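Local coordinates for E3 ubiquitin-protein ligase HERC2 (Homo sapiens, PDB 4L1M) that probably acts as an E3 ubiquitin ligase, this part being its first RCC1-like domain, a seven-bladed beta-propeller, at residues 212-217 / 266-271. Sequence-based numbering, arbitrary orientation.
Sequences CGSGDA and CGSQFS. With SO4 (sulfate ion), chain F.
G213 lies against C266, with CA atoms 5.3 Å apart, and S214 lies across from S268, so the loop 212-217 runs beside the hairpin turn of 266-271. That turn is a type II beta turn from G267 to F270; the backbone bond from G267 N to F270 O pairs the two strands, and the return bond from F270 N to G267 O is weak. Q269 sits in the turn and reaches out to the loop. Its CG lies beside the backbone N, anti to the carbonyl carbon (chi1 -58°), and the chain bends at chi2 (-66°). This brings Q269 NE2 to D216 O at 2.9 Å in a nearly straight hydrogen bond (170° at the hydrogen). D216 O lies close to the plane of the Q269 amide, but NE2 sits well above the carbonyl plane of D216. The same NE2 of Q269 is 3.1 Å from S214 O. K238 bonds to Q269 OE1, so both NE2 and OE1 have partners, which probably fixes the flip of the amide. Deeper in, C266 turns its side chain toward the loop, and C266 CB lies 3.4 Å from C212 O. S214 OG lies 3.9 Å from S268 CA and is hydrogen-bonded to D105. S268 OG lies 3.0 Å from O4 of a sulfate, which R290 and K285 also bind; the ion probably comes from the crystallisation liquor. The contact joins two neighbouring propeller blades: the loop links strands 207-212 and 218-223 of one, the turn links strands 261-267 and 270-275 of the next. C266 also packs on Q218 and L220 of strand 218-223, and Y164 of strand 164-169, in the preceding blade, bonds to G213 N.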
ATOM      1  N   CYS A 212      -5.997  -2.251  -1.377  1.00 37.44           N
ATOM      2  CA  CYS A 212      -6.992  -1.589  -2.165  1.00 37.16           C
ATOM      3  C   CYS A 212      -6.403  -0.974  -3.435  1.00 37.21           C
ATOM      4  O   CYS A 212      -5.293  -0.491  -3.422  1.00 36.94           O
ATOM      5  CB  CYS A 212      -7.628  -0.513  -1.332  1.00 38.19           C
ATOM      6  SG  CYS A 212      -8.381  -1.134   0.171  1.00 42.45           S
ATOM      7  N   GLY A 213      -7.185  -0.966  -4.518  1.00 37.61           N
ATOM      8  CA  GLY A 213      -6.739  -0.468  -5.801  1.00 36.52           C
ATOM      9  C   GLY A 213      -7.305   0.889  -6.182  1.00 35.66           C
ATOM     10  O   GLY A 213      -7.862   1.598  -5.354  1.00 37.44           O
ATOM     11  N   SER A 214      -7.128   1.238  -7.455  1.00 34.33           N
ATOM     12  CA  SER A 214      -7.507   2.521  -8.011  1.00 32.38           C
ATOM     13  C   SER A 214      -8.245   2.383  -9.326  1.00 33.42           C
ATOM     14  O   SER A 214      -8.445   1.283  -9.823  1.00 32.31           O
ATOM     15  CB  SER A 214      -6.279   3.405  -8.212  1.00 31.58           C
ATOM     16  OG  SER A 214      -5.338   2.820  -9.064  1.00 30.14           O
ATOM     17  N   GLY A 215      -8.679   3.527  -9.868  1.00 37.41           N
ATOM     18  CA  GLY A 215      -9.588   3.570 -11.026  1.00 38.44           C
ATOM     19  C   GLY A 215     -10.715   2.602 -10.757  1.00 38.99           C
ATOM     20  O   GLY A 215     -11.317   2.639  -9.681  1.00 40.75           O
ATOM     21  N   ASP A 216     -11.010   1.749 -11.728  1.00 38.67           N
ATOM     22  CA  ASP A 216     -11.995   0.689 -11.541  1.00 38.97           C
ATOM     23  C   ASP A 216     -11.274  -0.362 -10.778  1.00 39.17           C
ATOM     24  O   ASP A 216     -10.464  -1.100 -11.321  1.00 42.82           O
ATOM     25  CB  ASP A 216     -12.486   0.178 -12.903  1.00 41.45           C
ATOM     26  CG  ASP A 216     -13.278   1.259 -13.688  1.00 41.69           C
ATOM     27  OD1 ASP A 216     -13.523   2.358 -13.150  1.00 40.54           O
ATOM     28  OD2 ASP A 216     -13.642   0.988 -14.841  1.00 43.97           O
ATOM     29  N   ALA A 217     -11.511  -0.378  -9.482  1.00 38.55           N
ATOM     30  CA  ALA A 217     -10.571  -0.946  -8.529  1.00 34.51           C
ATOM     31  C   ALA A 217     -10.925  -2.342  -8.120  1.00 33.35           C
ATOM     32  O   ALA A 217     -12.102  -2.687  -7.990  1.00 33.49           O
ATOM     33  CB  ALA A 217     -10.534  -0.083  -7.289  1.00 34.16           C
ATOM     34  N   CYS A 266      -1.686  -3.824  -4.303  1.00 40.28           N
ATOM     35  CA  CYS A 266      -2.311  -3.406  -5.539  1.00 39.98           C
ATOM     36  C   CYS A 266      -1.540  -2.211  -6.107  1.00 39.67           C
ATOM     37  O   CYS A 266      -1.268  -1.263  -5.400  1.00 36.85           O
ATOM     38  CB  CYS A 266      -3.737  -2.954  -5.266  1.00 41.21           C
ATOM     39  SG  CYS A 266      -4.839  -4.297  -4.824  1.00 46.68           S
ATOM     40  N   GLY A 267      -1.174  -2.268  -7.377  1.00 39.75           N
ATOM     41  CA  GLY A 267      -0.745  -1.072  -8.095  1.00 38.85           C
ATOM     42  C   GLY A 267      -1.885  -0.749  -9.008  1.00 38.10           C
ATOM     43  O   GLY A 267      -2.957  -1.325  -8.864  1.00 39.55           O
ATOM     44  N   SER A 268      -1.669   0.126  -9.977  1.00 38.39           N
ATOM     45  CA  SER A 268      -2.758   0.540 -10.877  1.00 37.11           C
ATOM     46  C   SER A 268      -3.129  -0.584 -11.822  1.00 35.73           C
ATOM     47  O   SER A 268      -2.364  -0.938 -12.704  1.00 37.62           O
ATOM     48  CB  SER A 268      -2.371   1.791 -11.673  1.00 37.19           C
ATOM     49  OG  SER A 268      -3.444   2.201 -12.498  1.00 36.50           O
ATOM     50  N   GLN A 269      -4.285  -1.181 -11.572  1.00 34.56           N
ATOM     51  CA  GLN A 269      -4.842  -2.251 -12.399  1.00 34.70           C
ATOM     52  C   GLN A 269      -4.032  -3.535 -12.385  1.00 36.17           C
ATOM     53  O   GLN A 269      -4.145  -4.342 -13.314  1.00 40.88           O
ATOM     54  CB  GLN A 269      -5.070  -1.758 -13.841  1.00 35.66           C
ATOM     55  CG  GLN A 269      -6.014  -0.533 -13.947  1.00 34.98           C
ATOM     56  CD  GLN A 269      -7.442  -0.864 -13.532  1.00 34.07           C
ATOM     57  OE1 GLN A 269      -8.055  -1.716 -14.130  1.00 39.25           O
ATOM     58  NE2 GLN A 269      -7.940  -0.246 -12.488  1.00 31.79           N
ATOM     59  N   PHE A 270      -3.232  -3.745 -11.340  1.00 35.44           N
ATOM     60  CA  PHE A 270      -2.516  -5.014 -11.161  1.00 37.37           C
ATOM     61  C   PHE A 270      -2.350  -5.365  -9.693  1.00 36.91           C
ATOM     62  O   PHE A 270      -2.509  -4.526  -8.823  1.00 37.30           O
ATOM     63  CB  PHE A 270      -1.160  -5.034 -11.888  1.00 39.76           C
ATOM     64  CG  PHE A 270      -0.063  -4.251 -11.206  1.00 39.30           C
ATOM     65  CD1 PHE A 270       0.046  -2.899 -11.383  1.00 40.91           C
ATOM     66  CD2 PHE A 270       0.896  -4.888 -10.455  1.00 40.59           C
ATOM     67  CE1 PHE A 270       1.091  -2.178 -10.793  1.00 41.71           C
ATOM     68  CE2 PHE A 270       1.939  -4.176  -9.861  1.00 41.21           C
ATOM     69  CZ  PHE A 270       2.026  -2.818 -10.023  1.00 39.85           C
ATOM     70  N   SER A 271      -2.022  -6.619  -9.456  1.00 37.91           N
ATOM     71  CA  SER A 271      -2.067  -7.193  -8.150  1.00 38.73           C
ATOM     72  C   SER A 271      -0.790  -7.968  -7.873  1.00 40.26           C
ATOM     73  O   SER A 271      -0.138  -8.464  -8.783  1.00 41.11           O
ATOM     74  CB  SER A 271      -3.253  -8.138  -8.091  1.00 40.17           C
ATOM     75  OG  SER A 271      -4.456  -7.441  -8.376  1.00 40.77           O
TER
HETATM   76  S   SO4 F 803      -2.775   3.146 -16.055  1.00 61.50           S
HETATM   77  O1  SO4 F 803      -1.846   3.502 -14.981  1.00 59.18           O
HETATM   78  O2  SO4 F 803      -3.495   4.384 -16.450  1.00 60.11           O
HETATM   79  O3  SO4 F 803      -2.093   2.593 -17.244  1.00 64.72           O
HETATM   80  O4  SO4 F 803      -3.670   2.088 -15.535  1.00 62.52           O